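Side-chain contacts in uncharacterized protein YhfS (Escherichia coli, PDB 4J8L), which is of unknown function but carries pyridoxal phosphate bound covalently to a lysine and may have cysteine synthase activity: residues Q57-A62 and A68-G73; F34-D39 and P49-R54; A291-E296 and R352-S357; E201-V206 and G229-E234. All coordinates share one frame; numbering follows the deposited sequence.

Interaction 1 (Q57-A62 and A68-G73); sequences QVLADA and AALVQG
Leu59 and Ala60, neighbours on helix 50-62, close over Ala68 and Leu70 of strand 67-72, and every side-chain to side-chain contact between them is apolar. The two leucines meet methyl to methyl: Leu59 CD1 lies 3.7 Å from Leu70 CD2. Both leucines set CG anti to their own carbonyl carbon, beside the backbone N (chi1 -67° in Leu59, -65° in Leu70), yet they leave their backbones in different directions and cross at about a right angle, so that a single branch of each does the touching. Ala68 supplies the second apolar patch. Its CB points toward the helix and is shared by two residues, with Leu59 CB 4.1 Å from Ala68 CB and Ala60 CB 4.2 Å from the same methyl.

Contacts with the backbone are fewer and equally close. Ala60 CB comes to 3.9 Å from Ala68 N, while Ala68 CB stands 4.0 Å from Ala60 N. With nothing larger than a methyl on either alanine, Ala60 CA and Ala68 CA can come within 5.2 Å, the nearest CA pair of the two segments.

Hydrogen bonding is left to the surroundings: Glu56, one residue before 57-62, accepts from Leu70 N, and the strand pairs with 203-208 through Ala69 and Val71. Helix 229-261 covers the leucines with Leu236, Leu239 and Ala232. This is a helix-turn-strand unit laid against the large mixed sheet of a PLP-dependent aminotransferase-like fold, with helix and strand directions 126° apart. Lacking any polar bond between 57-62 and 68-73, the contact relies on shape and the exclusion of water, with small residues setting the spacing.

Interaction 2 (F34-D39 and P49-R54); sequences FLTGGD and PRVTQR. With ACY (acetic acid), chain D.
Asp39 reaches from its loop to the first turn of helix 50-62, where Arg50 and Val51 receive its carboxylate. The path begins at Asp39 CB, which lies 3.6 Å from Arg50 NH2. From there CG sits between the backbone N and the carbonyl carbon (chi1 65°), a turn that brings the carboxylate over the start of the helix, and Asp39 CG stands 3.7 Å from Pro49 CB. Asp39 OD1 accepts from Val51 N at 2.8 Å in a nearly straight bond (167°), met on the syn side somewhat out of the carboxylate plane, and Val51 CG2 packs against Asp39 OD1 at 3.3 Å. Asp39 OD2 takes Arg50 N through its syn lone pair, also at 2.8 Å but more bent.

An acidic side chain gripping the first backbone N-H groups of a helix is a familiar way of closing its N-terminal end; here Pro49 holds the N-cap position, and the carboxylate comes from a loop ten residues back. The positive end of the helix dipole would probably favour the charged form. Asp39 OD2 also lies 3.3 Å above the centre of the Arg50 guanidinium, a salt bridge over the face with no N-H aimed at the oxygen. An alanine in place of Asp39 would probably leave the N-H groups of Arg50 and Val51 without these acceptors and the guanidinium without the charge over its face. The guanidinium's edge is used by an acetic acid molecule, probably from the crystallisation liquor: Arg50 NE donates to ACY O at 2.6 Å, and Arg54 NE, its guanidinium also paired with Glu33, reaches ACY OXT.

Interaction 3 (A291-E296 and R352-S357); sequences ARVLEE and RILRES
Ser357 presses its CB against Glu296 where segments 291-296 and 352-357 meet, their axes 9.1 Å apart at closest and their directions 116° apart. The packing is mostly aliphatic. Glu296 CB lies 3.6 Å from Ser357 CB, which is also 3.9 Å from Val293 O, one turn back along the first helix. Beside this pair, Val293 CG1 meets Leu354 CD2 at 4.2 Å. The Leu354 CB points away from helix 290-299, and only the end of the chain swings back to make that touch; Phe285 of strand 279-285 packs on both side chains.

No hydrogen bond crosses between 291-296 and 352-357. Ser357 OG donates to Ile353 O at 2.6 Å, since a chi1 of -60° keeps the hydroxyl beside its own backbone N and facing the preceding turn. That carbonyl also accepts from Ser357 N, the two donors arriving from opposite faces of its plane. The hydroxyl is thereby satisfied although Ser357 OG lies 3.5 Å from Glu296 C across the contact. Glu296 bends at chi2 (-58°), carrying its carboxylate away from the serine to a salt bridge with Arg300 and a weak hydrogen bond with Ser360. A leucine in place of Ser357 would probably not fit so near Glu296 CB without pushing the helices apart, and Ile353 O would lose its second donor.

Both helices lie beside the small antiparallel sheet of the C-terminal part, with Phe319 of strand 318-320 touching Leu354. A serine whose hydroxyl is spent on its own helix behaves toward its neighbour almost as an alanine would, and the close approach is consistent with that smallness.

Interaction 4 (E201-V206 and G229-E234); sequences EGVGAV and GAQALE
A light, water-bridged contact joins Gln231, near the start of the long helix 229-261, to Val203 and the backbone of Glu201, where the chain enters strand 203-208 of the large mixed sheet. Only 107 Å² is buried between the two segments, and no direct hydrogen bond crosses. Instead one water spans the distance, donating to Glu201 O at 2.7 Å and accepting from Gln231 NE2 at 3.0 Å. Glu201 O and Gln231 NE2 stand 4.3 Å apart, too far to bond without it.

The one direct side-chain touch sets the amide nitrogen Gln231 NE2 4.0 Å from the methyl Val203 CG2, the two side chains crossing at a slant. Gln231 extends beyond CG (chi2 177°), which carries its amide across to the strand, and the other end of that amide, OE1, accepts from Gln228 N just before the helix. Both ends of the group are therefore engaged, which should fix the flip of the amide. Val203 also packs on Ile227, while its backbone pairs with Cys194.

At the rim, Glu201 OE1 and Glu234 OE2 come to 5.0 Å, like charges that Lys312 may moderate: it forms a salt bridge with Glu234 and a long, weak ion pair with Glu201, whose OE2 is bonded to the hydroxyl of Tyr313. The chemistry implies that the water-bridged glutamine links the helix start to the strand only lightly, without close interlocking of side chains.

From the N terminus, the chain first closes a loop at interaction 2, where residues 34-39 return to the start of helix 50-62. The same helix leads directly into interaction 1, closed by a short turn into strand 67-72. Interaction 4 closes a longer excursion, from strand 203-208 to helix 229-261, and interaction 3 closes one of some 55 residues between helices 290-299 and 347-360. All four stand in series; none nests or crosses. In space, however, interactions 1 and 4 share the large sheet through neighbouring strands, and a probable hydrogen bond from Gly229 N to Asp39 O ties interaction 2 to interaction 4. Interaction 3 lies apart, its centre about 36 Å from that of interaction 4.

Interaction 1 (Q57-A62 and A68-G73)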
loop_
_atom_site.group_PDB
_atom_site.type_symbol
_atom_site.label_atom_id
_atom_site.label_comp_id
_atom_site.label_asym_id
_atom_site.label_seq_id
_atom_site.Cartn_x
_atom_site.Cartn_y
_atom_site.Cartn_z
ATOM N N GLN A 57 18.161 -6.690 -5.928
ATOM C CA GLN A 57 18.953 -7.204 -4.817
ATOM C C GLN A 57 18.863 -6.275 -3.610
ATOM O O GLN A 57 18.765 -6.731 -2.470
ATOM C CB GLN A 57 20.419 -7.414 -5.233
ATOM C CG GLN A 57 20.595 -8.593 -6.196
ATOM C CD GLN A 57 21.981 -8.652 -6.791
ATOM O OE1 GLN A 57 22.838 -7.833 -6.469
ATOM N NE2 GLN A 57 22.212 -9.628 -7.665
ATOM N N VAL A 58 18.916 -4.968 -3.860
ATOM C CA VAL A 58 18.813 -4.003 -2.771
ATOM C C VAL A 58 17.445 -4.093 -2.099
ATOM O O VAL A 58 17.343 -4.097 -0.869
ATOM C CB VAL A 58 19.040 -2.561 -3.271
ATOM C CG1 VAL A 58 18.675 -1.563 -2.194
ATOM C CG2 VAL A 58 20.491 -2.374 -3.682
ATOM N N LEU A 59 16.396 -4.159 -2.909
ATOM C CA LEU A 59 15.043 -4.277 -2.359
ATOM C C LEU A 59 14.912 -5.533 -1.494
ATOM O O LEU A 59 14.365 -5.480 -0.392
ATOM C CB LEU A 59 13.996 -4.312 -3.471
ATOM C CG LEU A 59 13.851 -3.027 -4.276
ATOM C CD1 LEU A 59 12.698 -3.154 -5.261
ATOM C CD2 LEU A 59 13.634 -1.866 -3.344
ATOM N N ALA A 60 15.416 -6.662 -1.985
ATOM C CA ALA A 60 15.330 -7.904 -1.220
ATOM C C ALA A 60 16.045 -7.757 0.115
ATOM O O ALA A 60 15.519 -8.126 1.168
ATOM C CB ALA A 60 15.926 -9.065 -2.007
ATOM N N ASP A 61 17.253 -7.207 0.060
ATOM C CA ASP A 61 18.055 -7.022 1.250
ATOM C C ASP A 61 17.353 -6.088 2.246
ATOM O O ASP A 61 17.252 -6.397 3.428
ATOM C CB ASP A 61 19.433 -6.482 0.847
ATOM C CG ASP A 61 20.385 -6.382 2.012
ATOM O OD1 ASP A 61 21.262 -5.493 1.985
ATOM O OD2 ASP A 61 20.264 -7.199 2.949
ATOM N N ALA A 62 16.850 -4.958 1.756
ATOM C CA ALA A 62 16.236 -3.943 2.613
ATOM C C ALA A 62 14.976 -4.454 3.299
ATOM O O ALA A 62 14.673 -4.061 4.425
ATOM C CB ALA A 62 15.928 -2.692 1.808
ATOM N N ALA A 68 13.849 -10.344 -5.019
ATOM C CA ALA A 68 12.801 -9.428 -5.455
ATOM C C ALA A 68 12.746 -9.324 -6.973
ATOM O O ALA A 68 13.726 -9.596 -7.667
ATOM C CB ALA A 68 13.002 -8.042 -4.838
ATOM N N ALA A 69 11.584 -8.942 -7.491
ATOM C CA ALA A 69 11.443 -8.668 -8.915
ATOM C C ALA A 69 10.597 -7.429 -9.108
ATOM O O ALA A 69 9.532 -7.304 -8.507
ATOM C CB ALA A 69 10.802 -9.853 -9.636
ATOM N N LEU A 70 11.068 -6.515 -9.948
ATOM C CA LEU A 70 10.235 -5.395 -10.378
ATOM C C LEU A 70 9.437 -5.853 -11.597
ATOM O O LEU A 70 9.955 -6.593 -12.447
ATOM C CB LEU A 70 11.113 -4.176 -10.716
ATOM C CG LEU A 70 11.868 -3.587 -9.519
ATOM C CD1 LEU A 70 12.786 -2.425 -9.952
ATOM C CD2 LEU A 70 10.883 -3.115 -8.467
ATOM N N VAL A 71 8.165 -5.458 -11.662
ATOM C CA VAL A 71 7.278 -5.895 -12.735
ATOM C C VAL A 71 6.440 -4.724 -13.267
ATOM O O VAL A 71 6.248 -3.708 -12.585
ATOM C CB VAL A 71 6.299 -7.001 -12.267
ATOM C CG1 VAL A 71 7.061 -8.230 -11.744
ATOM C CG2 VAL A 71 5.364 -6.454 -11.197
ATOM N N GLN A 72 5.941 -4.879 -14.486
ATOM C CA GLN A 72 5.005 -3.924 -15.061
ATOM C C GLN A 72 3.636 -4.058 -14.399
ATOM O O GLN A 72 3.314 -5.092 -13.785
ATOM C CB GLN A 72 4.853 -4.152 -16.567
ATOM C CG GLN A 72 6.155 -4.049 -17.359
ATOM C CD GLN A 72 6.614 -2.602 -17.560
ATOM O OE1 GLN A 72 6.122 -1.663 -16.910
ATOM N NE2 GLN A 72 7.559 -2.416 -18.479
ATOM N N GLY A 73 2.822 -3.017 -14.532
ATOM C CA GLY A 73 1.473 -3.061 -13.989
ATOM C C GLY A 73 1.340 -2.597 -12.546
ATOM O O GLY A 73 0.265 -2.728 -11.949
#

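Interaction 2 (F34-D39 and P49-R54)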
loop_
_atom_site.group_PDB
_atom_site.type_symbol
_atom_site.label_atom_id
_atom_site.label_comp_id
_atom_site.label_asym_id
_atom_site.label_seq_id
_atom_site.Cartn_x
_atom_site.Cartn_y
_atom_site.Cartn_z
ATOM N N PHE A 34 26.599 3.796 -9.188
ATOM C CA PHE A 34 25.315 4.410 -8.855
ATOM C C PHE A 34 25.062 5.666 -9.697
ATOM O O PHE A 34 23.924 6.118 -9.838
ATOM C CB PHE A 34 25.225 4.765 -7.365
ATOM C CG PHE A 34 23.827 5.046 -6.909
ATOM C CD1 PHE A 34 22.932 4.001 -6.724
ATOM C CD2 PHE A 34 23.389 6.346 -6.694
ATOM C CE1 PHE A 34 21.627 4.241 -6.321
ATOM C CE2 PHE A 34 22.078 6.596 -6.284
ATOM C CZ PHE A 34 21.195 5.539 -6.098
ATOM N N LEU A 35 26.134 6.239 -10.232
ATOM C CA LEU A 35 26.013 7.463 -11.025
ATOM C C LEU A 35 26.045 7.135 -12.522
ATOM O O LEU A 35 26.477 7.938 -13.325
ATOM C CB LEU A 35 27.117 8.461 -10.647
ATOM C CG LEU A 35 27.186 8.886 -9.169
ATOM C CD1 LEU A 35 28.381 9.784 -8.890
ATOM C CD2 LEU A 35 25.893 9.572 -8.720
ATOM N N THR A 36 25.592 5.939 -12.898
ATOM C CA THR A 36 25.648 5.533 -14.309
ATOM C C THR A 36 24.353 5.739 -15.103
ATOM O O THR A 36 24.336 5.497 -16.308
ATOM C CB THR A 36 26.122 4.068 -14.506
ATOM O OG1 THR A 36 25.258 3.177 -13.787
ATOM C CG2 THR A 36 27.566 3.886 -14.045
ATOM N N GLY A 37 23.278 6.178 -14.447
ATOM C CA GLY A 37 22.046 6.497 -15.155
ATOM C C GLY A 37 21.087 5.328 -15.432
ATOM O O GLY A 37 19.899 5.546 -15.695
ATOM N N GLY A 38 21.595 4.104 -15.387
ATOM C CA GLY A 38 20.763 2.920 -15.576
ATOM C C GLY A 38 20.780 2.351 -16.989
ATOM O O GLY A 38 20.400 3.042 -17.947
ATOM N N ASP A 39 21.193 1.088 -17.113
ATOM C CA ASP A 39 21.316 0.451 -18.425
ATOM C C ASP A 39 19.974 -0.065 -18.942
ATOM O O ASP A 39 18.962 0.024 -18.256
ATOM C CB ASP A 39 22.381 -0.662 -18.435
ATOM C CG ASP A 39 22.028 -1.837 -17.542
ATOM O OD1 ASP A 39 21.572 -1.609 -16.405
ATOM O OD2 ASP A 39 22.235 -3.000 -17.964
ATOM N N PRO A 49 18.042 -5.411 -17.382
ATOM C CA PRO A 49 19.217 -4.557 -17.149
ATOM C C PRO A 49 20.017 -4.966 -15.930
ATOM O O PRO A 49 19.458 -5.455 -14.939
ATOM C CB PRO A 49 18.586 -3.169 -16.934
ATOM C CG PRO A 49 17.355 -3.211 -17.777
ATOM C CD PRO A 49 16.816 -4.612 -17.580
ATOM N N ARG A 50 21.336 -4.800 -16.022
ATOM C CA ARG A 50 22.203 -5.100 -14.898
ATOM C C ARG A 50 21.823 -4.243 -13.694
ATOM O O ARG A 50 21.823 -4.725 -12.564
ATOM C CB ARG A 50 23.668 -4.858 -15.273
ATOM C CG ARG A 50 24.199 -5.766 -16.386
ATOM C CD ARG A 50 25.631 -5.385 -16.773
ATOM N NE ARG A 50 25.700 -3.985 -17.199
ATOM C CZ ARG A 50 25.485 -3.560 -18.443
ATOM N NH1 ARG A 50 25.206 -4.423 -19.410
ATOM N NH2 ARG A 50 25.570 -2.268 -18.725
ATOM N N VAL A 51 21.498 -2.971 -13.932
ATOM C CA VAL A 51 21.132 -2.092 -12.827
ATOM C C VAL A 51 19.803 -2.510 -12.190
ATOM O O VAL A 51 19.624 -2.427 -10.973
ATOM C CB VAL A 51 21.096 -0.616 -13.275
ATOM C CG1 VAL A 51 20.444 0.252 -12.199
ATOM C CG2 VAL A 51 22.498 -0.140 -13.591
ATOM N N THR A 52 18.883 -3.012 -13.007
ATOM C CA THR A 52 17.607 -3.487 -12.476
ATOM C C THR A 52 17.815 -4.681 -11.541
ATOM O O THR A 52 17.213 -4.740 -10.465
ATOM C CB THR A 52 16.619 -3.797 -13.610
ATOM O OG1 THR A 52 16.410 -2.593 -14.365
ATOM C CG2 THR A 52 15.261 -4.281 -13.049
ATOM N N GLN A 53 18.684 -5.611 -11.937
ATOM C CA GLN A 53 19.018 -6.723 -11.057
ATOM C C GLN A 53 19.548 -6.193 -9.730
ATOM O O GLN A 53 19.091 -6.611 -8.668
ATOM C CB GLN A 53 20.049 -7.664 -11.681
ATOM C CG GLN A 53 20.391 -8.829 -10.753
ATOM C CD GLN A 53 21.557 -9.677 -11.226
ATOM O OE1 GLN A 53 22.556 -9.170 -11.741
ATOM N NE2 GLN A 53 21.438 -10.987 -11.042
ATOM N N ARG A 54 20.497 -5.259 -9.796
ATOM C CA ARG A 54 21.102 -4.721 -8.578
ATOM C C ARG A 54 20.044 -4.099 -7.669
ATOM O O ARG A 54 20.065 -4.294 -6.454
ATOM C CB ARG A 54 22.162 -3.667 -8.902
ATOM C CG ARG A 54 23.421 -4.199 -9.516
ATOM C CD ARG A 54 24.449 -3.080 -9.680
ATOM N NE ARG A 54 25.653 -3.526 -10.369
ATOM C CZ ARG A 54 26.772 -3.886 -9.755
ATOM N NH1 ARG A 54 26.844 -3.849 -8.432
ATOM N NH2 ARG A 54 27.822 -4.277 -10.462
HETATM C C ACY D . 26.460 -2.739 -14.221
HETATM O O ACY D . 26.493 -2.349 -15.410
HETATM O OXT ACY D . 25.700 -2.261 -13.347
HETATM C CH3 ACY D . 27.382 -3.850 -13.818
#

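Interaction 3 (A291-E296 and R352-S357)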
loop_
_atom_site.group_PDB
_atom_site.type_symbol
_atom_site.label_atom_id
_atom_site.label_comp_id
_atom_site.label_asym_id
_atom_site.label_seq_id
_atom_site.Cartn_x
_atom_site.Cartn_y
_atom_site.Cartn_z
ATOM N N ALA A 291 -20.382 17.451 -0.122
ATOM C CA ALA A 291 -20.125 17.685 -1.539
ATOM C C ALA A 291 -19.757 19.148 -1.797
ATOM O O ALA A 291 -18.814 19.434 -2.546
ATOM C CB ALA A 291 -21.312 17.276 -2.372
ATOM N N ARG A 292 -20.486 20.065 -1.164
ATOM C CA ARG A 292 -20.168 21.489 -1.287
ATOM C C ARG A 292 -18.786 21.822 -0.724
ATOM O O ARG A 292 -18.055 22.613 -1.314
ATOM C CB ARG A 292 -21.240 22.353 -0.627
ATOM C CG ARG A 292 -22.520 22.423 -1.434
ATOM C CD ARG A 292 -23.643 23.003 -0.606
ATOM N NE ARG A 292 -24.263 22.002 0.256
ATOM C CZ ARG A 292 -25.143 22.293 1.207
ATOM N NH1 ARG A 292 -25.481 23.559 1.423
ATOM N NH2 ARG A 292 -25.676 21.326 1.946
ATOM N N VAL A 293 -18.417 21.211 0.401
ATOM C CA VAL A 293 -17.103 21.460 0.986
ATOM C C VAL A 293 -16.008 20.972 0.044
ATOM O O VAL A 293 -14.994 21.646 -0.144
ATOM C CB VAL A 293 -16.951 20.803 2.380
ATOM C CG1 VAL A 293 -15.487 20.789 2.816
ATOM C CG2 VAL A 293 -17.833 21.534 3.410
ATOM N N LEU A 294 -16.230 19.816 -0.572
ATOM C CA LEU A 294 -15.236 19.268 -1.496
ATOM C C LEU A 294 -15.040 20.192 -2.692
ATOM O O LEU A 294 -13.907 20.397 -3.142
ATOM C CB LEU A 294 -15.628 17.863 -1.959
ATOM C CG LEU A 294 -15.560 16.777 -0.881
ATOM C CD1 LEU A 294 -15.986 15.424 -1.445
ATOM C CD2 LEU A 294 -14.167 16.701 -0.263
ATOM N N GLU A 295 -16.137 20.751 -3.194
ATOM C CA GLU A 295 -16.070 21.688 -4.319
ATOM C C GLU A 295 -15.287 22.942 -3.943
ATOM O O GLU A 295 -14.400 23.391 -4.687
ATOM C CB GLU A 295 -17.476 22.064 -4.808
ATOM C CG GLU A 295 -17.464 23.034 -5.980
ATOM C CD GLU A 295 -18.856 23.403 -6.460
ATOM O OE1 GLU A 295 -18.984 24.428 -7.168
ATOM O OE2 GLU A 295 -19.816 22.670 -6.133
ATOM N N GLU A 296 -15.602 23.512 -2.786
ATOM C CA GLU A 296 -14.911 24.719 -2.340
ATOM C C GLU A 296 -13.445 24.444 -1.994
ATOM O O GLU A 296 -12.585 25.306 -2.193
ATOM C CB GLU A 296 -15.621 25.349 -1.143
ATOM C CG GLU A 296 -17.028 25.872 -1.459
ATOM C CD GLU A 296 -17.040 26.909 -2.573
ATOM O OE1 GLU A 296 -16.048 27.661 -2.712
ATOM O OE2 GLU A 296 -18.044 26.977 -3.313
ATOM N N ARG A 352 -7.195 25.418 7.568
ATOM C CA ARG A 352 -7.558 26.655 6.893
ATOM C C ARG A 352 -8.443 26.385 5.680
ATOM O O ARG A 352 -9.463 27.040 5.485
ATOM C CB ARG A 352 -6.315 27.439 6.470
ATOM C CG ARG A 352 -6.647 28.741 5.726
ATOM C CD ARG A 352 -5.389 29.485 5.263
ATOM N NE ARG A 352 -4.566 28.686 4.351
ATOM C CZ ARG A 352 -4.883 28.432 3.085
ATOM N NH1 ARG A 352 -6.018 28.901 2.573
ATOM N NH2 ARG A 352 -4.076 27.686 2.333
ATOM N N ILE A 353 -8.050 25.421 4.857
ATOM C CA ILE A 353 -8.849 25.092 3.684
ATOM C C ILE A 353 -10.235 24.615 4.115
ATOM O O ILE A 353 -11.254 24.994 3.520
ATOM C CB ILE A 353 -8.153 24.026 2.804
ATOM C CG1 ILE A 353 -6.892 24.616 2.173
ATOM C CG2 ILE A 353 -9.097 23.541 1.713
ATOM C CD1 ILE A 353 -6.043 23.562 1.457
ATOM N N LEU A 354 -10.280 23.800 5.167
ATOM C CA LEU A 354 -11.562 23.344 5.714
ATOM C C LEU A 354 -12.446 24.513 6.140
ATOM O O LEU A 354 -13.620 24.585 5.763
ATOM C CB LEU A 354 -11.336 22.435 6.919
ATOM C CG LEU A 354 -11.535 20.936 6.731
ATOM C CD1 LEU A 354 -11.366 20.230 8.062
ATOM C CD2 LEU A 354 -12.911 20.659 6.142
ATOM N N ARG A 355 -11.885 25.428 6.930
ATOM C CA ARG A 355 -12.654 26.565 7.438
ATOM C C ARG A 355 -13.115 27.508 6.334
ATOM O O ARG A 355 -14.263 27.954 6.323
ATOM C CB ARG A 355 -11.843 27.353 8.471
ATOM C CG ARG A 355 -11.714 26.673 9.819
ATOM C CD ARG A 355 -10.635 27.347 10.662
ATOM N NE ARG A 355 -10.784 27.033 12.077
ATOM C CZ ARG A 355 -9.822 27.170 12.984
ATOM N NH1 ARG A 355 -8.622 27.611 12.625
ATOM N NH2 ARG A 355 -10.063 26.862 14.251
ATOM N N GLU A 356 -12.211 27.825 5.413
ATOM C CA GLU A 356 -12.540 28.727 4.317
ATOM C C GLU A 356 -13.608 28.127 3.400
ATOM O O GLU A 356 -14.499 28.838 2.923
ATOM C CB GLU A 356 -11.287 29.086 3.523
ATOM C CG GLU A 356 -10.300 29.973 4.275
ATOM C CD GLU A 356 -9.070 30.278 3.447
ATOM O OE1 GLU A 356 -8.990 29.787 2.303
ATOM O OE2 GLU A 356 -8.192 31.019 3.928
ATOM N N SER A 357 -13.513 26.820 3.163
ATOM C CA SER A 357 -14.475 26.123 2.317
ATOM C C SER A 357 -15.864 26.131 2.948
ATOM O O SER A 357 -16.858 26.439 2.281
ATOM C CB SER A 357 -14.013 24.693 2.045
ATOM O OG SER A 357 -12.760 24.707 1.378
#

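Interaction 4 (E201-V206 and G229-E234)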
loop_
_atom_site.group_PDB
_atom_site.type_symbol
_atom_site.label_atom_id
_atom_site.label_comp_id
_atom_site.label_asym_id
_atom_site.label_seq_id
_atom_site.Cartn_x
_atom_site.Cartn_y
_atom_site.Cartn_z
ATOM N N GLU A 201 5.802 5.659 -12.722
ATOM C CA GLU A 201 4.580 5.088 -13.284
ATOM C C GLU A 201 4.764 3.637 -13.714
ATOM O O GLU A 201 5.774 3.276 -14.327
ATOM C CB GLU A 201 4.170 5.894 -14.516
ATOM C CG GLU A 201 3.496 7.223 -14.209
ATOM C CD GLU A 201 4.465 8.386 -14.052
ATOM O OE1 GLU A 201 5.687 8.166 -13.846
ATOM O OE2 GLU A 201 3.999 9.542 -14.157
ATOM N N GLY A 202 3.775 2.805 -13.396
ATOM C CA GLY A 202 3.715 1.454 -13.931
ATOM C C GLY A 202 4.545 0.363 -13.279
ATOM O O GLY A 202 4.439 -0.802 -13.659
ATOM N N VAL A 203 5.371 0.726 -12.304
ATOM C CA VAL A 203 6.315 -0.222 -11.724
ATOM C C VAL A 203 5.847 -0.752 -10.379
ATOM O O VAL A 203 5.531 0.017 -9.471
ATOM C CB VAL A 203 7.710 0.416 -11.583
ATOM C CG1 VAL A 203 8.713 -0.605 -11.026
ATOM C CG2 VAL A 203 8.161 0.933 -12.940
ATOM N N GLY A 204 5.783 -2.080 -10.272
ATOM C CA GLY A 204 5.436 -2.734 -9.024
ATOM C C GLY A 204 6.577 -3.612 -8.561
ATOM O O GLY A 204 7.513 -3.864 -9.313
ATOM N N ALA A 205 6.510 -4.068 -7.314
ATOM C CA ALA A 205 7.555 -4.925 -6.761
ATOM C C ALA A 205 6.960 -6.166 -6.126
ATOM O O ALA A 205 5.950 -6.086 -5.437
ATOM C CB ALA A 205 8.375 -4.148 -5.728
ATOM N N VAL A 206 7.593 -7.315 -6.361
ATOM C CA VAL A 206 7.288 -8.519 -5.595
ATOM C C VAL A 206 8.555 -8.845 -4.819
ATOM O O VAL A 206 9.631 -8.908 -5.398
ATOM C CB VAL A 206 6.922 -9.697 -6.494
ATOM C CG1 VAL A 206 6.515 -10.905 -5.651
ATOM C CG2 VAL A 206 5.773 -9.316 -7.427
ATOM N N GLY A 229 16.735 0.215 -16.397
ATOM C CA GLY A 229 17.642 0.640 -15.345
ATOM C C GLY A 229 17.251 1.975 -14.728
ATOM O O GLY A 229 17.250 2.121 -13.506
ATOM N N ALA A 230 16.893 2.943 -15.567
ATOM C CA ALA A 230 16.544 4.275 -15.070
ATOM C C ALA A 230 15.285 4.229 -14.199
ATOM O O ALA A 230 15.191 4.919 -13.179
ATOM C CB ALA A 230 16.364 5.253 -16.222
ATOM N N GLN A 231 14.313 3.425 -14.613
ATOM C CA GLN A 231 13.104 3.240 -13.816
ATOM C C GLN A 231 13.437 2.599 -12.476
ATOM O O GLN A 231 12.912 2.989 -11.434
ATOM C CB GLN A 231 12.102 2.359 -14.550
ATOM C CG GLN A 231 11.494 2.968 -15.789
ATOM C CD GLN A 231 10.578 1.979 -16.473
ATOM O OE1 GLN A 231 11.027 0.929 -16.946
ATOM N NE2 GLN A 231 9.290 2.289 -16.501
ATOM N N ALA A 232 14.317 1.603 -12.511
ATOM C CA ALA A 232 14.705 0.912 -11.292
ATOM C C ALA A 232 15.377 1.879 -10.315
ATOM O O ALA A 232 15.106 1.842 -9.115
ATOM C CB ALA A 232 15.634 -0.258 -11.610
ATOM N N LEU A 233 16.268 2.729 -10.826
ATOM C CA LEU A 233 16.896 3.744 -9.983
ATOM C C LEU A 233 15.866 4.725 -9.423
ATOM O O LEU A 233 15.989 5.172 -8.283
ATOM C CB LEU A 233 17.968 4.491 -10.764
ATOM C CG LEU A 233 19.172 3.599 -11.066
ATOM C CD1 LEU A 233 20.064 4.292 -12.068
ATOM C CD2 LEU A 233 19.920 3.325 -9.769
ATOM N N GLU A 234 14.842 5.047 -10.209
ATOM C CA GLU A 234 13.793 5.936 -9.711
ATOM C C GLU A 234 12.992 5.295 -8.576
ATOM O O GLU A 234 12.525 5.990 -7.666
ATOM C CB GLU A 234 12.855 6.392 -10.831
ATOM C CG GLU A 234 11.904 7.498 -10.382
ATOM C CD GLU A 234 11.002 8.001 -11.487
ATOM O OE1 GLU A 234 11.362 7.827 -12.673
ATOM O OE2 GLU A 234 9.935 8.573 -11.156
HETATM O O HOH W 1 7.486 4.625 -15.901
#